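Local coordinates for putative Killer protein (Pseudomonas putida, PDB 6F8S) that is probably the toxin of a HigB-type type II toxin-antitoxin system, with a RelE-like fold whose relatives cleave mRNA, at residues 78-83 with 92-97. Residues are numbered along the deposited sequence; the frame is centred on the assembly and turned at random.
Sequences WRLCFT and VEIVDY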
loop_
_atom_site.group_PDB
_atom_site.type_symbol
_atom_site.label_atom_id
_atom_site.label_comp_id
_atom_site.label_asym_id
_atom_site.label_seq_id
_atom_site.Cartn_x
_atom_site.Cartn_y
_atom_site.Cartn_z
ATOM N N TRP B 78 16.800 20.438 12.305
ATOM C CA TRP B 78 15.639 20.455 11.415
ATOM C C TRP B 78 14.548 19.499 11.820
ATOM O O TRP B 78 14.820 18.362 12.221
ATOM C CB TRP B 78 16.047 20.117 9.988
ATOM C CG TRP B 78 16.939 21.120 9.360
ATOM C CD1 TRP B 78 18.265 20.992 9.150
ATOM C CD2 TRP B 78 16.567 22.410 8.850
ATOM N NE1 TRP B 78 18.753 22.118 8.538
ATOM C CE2 TRP B 78 17.731 23.006 8.345
ATOM C CE3 TRP B 78 15.361 23.114 8.775
ATOM C CZ2 TRP B 78 17.734 24.279 7.768
ATOM C CZ3 TRP B 78 15.363 24.378 8.200
ATOM C CH2 TRP B 78 16.545 24.950 7.711
ATOM N N ARG B 79 13.312 19.972 11.674
ATOM C CA ARG B 79 12.125 19.167 11.883
ATOM C C ARG B 79 11.136 19.325 10.741
ATOM O O ARG B 79 10.954 20.421 10.208
ATOM C CB ARG B 79 11.447 19.546 13.193
ATOM C CG ARG B 79 12.111 18.937 14.401
ATOM C CD ARG B 79 11.477 19.420 15.692
ATOM N NE ARG B 79 11.835 18.505 16.765
ATOM C CZ ARG B 79 11.076 17.488 17.164
ATOM N NH1 ARG B 79 9.894 17.267 16.602
ATOM N NH2 ARG B 79 11.496 16.695 18.134
ATOM N N LEU B 80 10.483 18.220 10.386
ATOM C CA LEU B 80 9.349 18.249 9.466
ATOM C C LEU B 80 8.055 18.567 10.206
ATOM O O LEU B 80 7.643 17.801 11.046
ATOM C CB LEU B 80 9.223 16.912 8.737
ATOM C CG LEU B 80 10.294 16.715 7.668
ATOM C CD1 LEU B 80 10.496 15.247 7.366
ATOM C CD2 LEU B 80 9.919 17.487 6.401
ATOM N N CYS B 81 7.447 19.710 9.903
ATOM C CA CYS B 81 6.108 20.067 10.392
ATOM C C CYS B 81 5.060 19.571 9.404
ATOM O O CYS B 81 5.320 19.504 8.203
ATOM C CB CYS B 81 5.957 21.590 10.585
ATOM S SG CYS B 81 6.075 22.206 12.297
ATOM N N PHE B 82 3.877 19.233 9.911
ATOM C CA PHE B 82 2.768 18.776 9.064
ATOM C C PHE B 82 1.444 18.767 9.821
ATOM O O PHE B 82 1.408 18.804 11.062
ATOM C CB PHE B 82 3.033 17.365 8.522
ATOM C CG PHE B 82 3.080 16.309 9.603
ATOM C CD1 PHE B 82 4.271 16.001 10.242
ATOM C CD2 PHE B 82 1.933 15.648 9.997
ATOM C CE1 PHE B 82 4.310 15.038 11.254
ATOM C CE2 PHE B 82 1.970 14.692 11.002
ATOM C CZ PHE B 82 3.164 14.391 11.630
ATOM N N THR B 83 0.359 18.680 9.061
ATOM C CA THR B 83 -0.945 18.456 9.657
ATOM C C THR B 83 -1.459 17.046 9.343
ATOM O O THR B 83 -1.408 16.577 8.201
ATOM C CB THR B 83 -1.975 19.484 9.182
ATOM O OG1 THR B 83 -1.370 20.784 9.147
ATOM C CG2 THR B 83 -3.203 19.478 10.118
ATOM N N VAL B 92 3.218 19.645 4.526
ATOM C CA VAL B 92 4.519 19.290 5.073
ATOM C C VAL B 92 5.523 20.442 4.866
ATOM O O VAL B 92 5.683 20.946 3.759
ATOM C CB VAL B 92 5.025 17.993 4.438
ATOM C CG1 VAL B 92 6.350 17.606 5.009
ATOM C CG2 VAL B 92 3.995 16.881 4.674
ATOM N N GLU B 93 6.152 20.884 5.951
ATOM C CA GLU B 93 7.089 21.986 5.907
ATOM C C GLU B 93 8.361 21.621 6.654
ATOM O O GLU B 93 8.400 20.639 7.391
ATOM C CB GLU B 93 6.475 23.239 6.526
ATOM C CG GLU B 93 4.999 23.405 6.211
ATOM C CD GLU B 93 4.277 24.351 7.165
ATOM O OE1 GLU B 93 4.929 24.877 8.113
ATOM O OE2 GLU B 93 3.047 24.528 6.973
ATOM N N ILE B 94 9.415 22.399 6.464
ATOM C CA ILE B 94 10.551 22.270 7.361
ATOM C C ILE B 94 10.569 23.508 8.257
ATOM O O ILE B 94 10.139 24.600 7.863
ATOM C CB ILE B 94 11.902 22.096 6.618
ATOM C CG1 ILE B 94 12.205 23.297 5.729
ATOM C CG2 ILE B 94 11.903 20.795 5.800
ATOM C CD1 ILE B 94 13.585 23.267 5.165
ATOM N N VAL B 95 11.011 23.304 9.490
ATOM C CA VAL B 95 11.131 24.370 10.463
ATOM C C VAL B 95 12.436 24.141 11.201
ATOM O O VAL B 95 12.770 23.002 11.533
ATOM C CB VAL B 95 9.939 24.392 11.455
ATOM C CG1 VAL B 95 10.219 25.326 12.620
ATOM C CG2 VAL B 95 8.671 24.830 10.753
ATOM N N ASP B 96 13.183 25.212 11.435
ATOM C CA ASP B 96 14.365 25.139 12.278
ATOM C C ASP B 96 14.161 26.062 13.476
ATOM O O ASP B 96 14.323 27.272 13.357
ATOM C CB ASP B 96 15.620 25.507 11.466
ATOM C CG ASP B 96 16.825 25.887 12.337
ATOM O OD1 ASP B 96 16.951 25.415 13.494
ATOM O OD2 ASP B 96 17.668 26.664 11.840
ATOM N N TYR B 97 13.782 25.489 14.616
ATOM C CA TYR B 97 13.765 26.212 15.886
ATOM C C TYR B 97 15.174 26.308 16.471
ATOM O O TYR B 97 15.702 25.279 16.904
ATOM C CB TYR B 97 12.887 25.508 16.927
ATOM C CG TYR B 97 11.444 25.273 16.557
ATOM C CD1 TYR B 97 10.463 26.205 16.870
ATOM C CD2 TYR B 97 11.054 24.084 15.942
ATOM C CE1 TYR B 97 9.134 25.978 16.549
ATOM C CE2 TYR B 97 9.733 23.841 15.622
ATOM C CZ TYR B 97 8.775 24.788 15.922
ATOM O OH TYR B 97 7.462 24.510 15.588
#
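At the open end of the hairpin formed by strands 79-85 and 88-95, the Trp78 indole lies against Asp96 and Ile94. Asp96 CB sits over one face of the six-membered ring, 3.8 Å from the centroid and 25° off the normal, which qualifies as a CH-pi contact. The carboxylate plane is turned 56° from the indole; with CG anti to the backbone N, it is CB of Asp96 that meets the ring, while OD2 accepts a hydrogen bond from Gln77 NE2. Ile94 CD1 reaches the same ring obliquely, 3.7 Å from Trp78 CZ3, while its other branch, CG2, turns to Leu80.

Leu80 and Ile94 form a non-hydrogen-bonded antiparallel pair. Leu80 CD2 is the branch that touches, 3.8 Å from Val92 CG1 and slightly farther from Ile94 CG2, so one methyl bridges two residues of the facing strand. Val92 spreads its branches, CG2 meeting Phe82 CB. Helix 31-44 packs on this face, through Lys38 on Leu80 and Leu42 on both Phe82 and Val92. On the reverse face, Cys81 SG rests 4.0 Å from Val95 CG2, and the extended Arg79 chain carries its guanidinium to Ser71 OG and Arg58 O.

Arg79 and Val95 exchange two N-H...O bonds (Arg79 N to Val95 O, 3.1 Å), as do Cys81 and Glu93 (Glu93 N to Cys81 O, 2.8 Å). Segments 79-83 and 92-95 run antiparallel at 144°, a marked twist. The work is thus divided: four backbone bonds pair the amides and carbonyls of these residues, whereas cohesion between side chains is apolar, without a salt bridge or side-chain hydrogen bond across the contact, and the polar ends of Arg79 and Asp96 bond elsewhere.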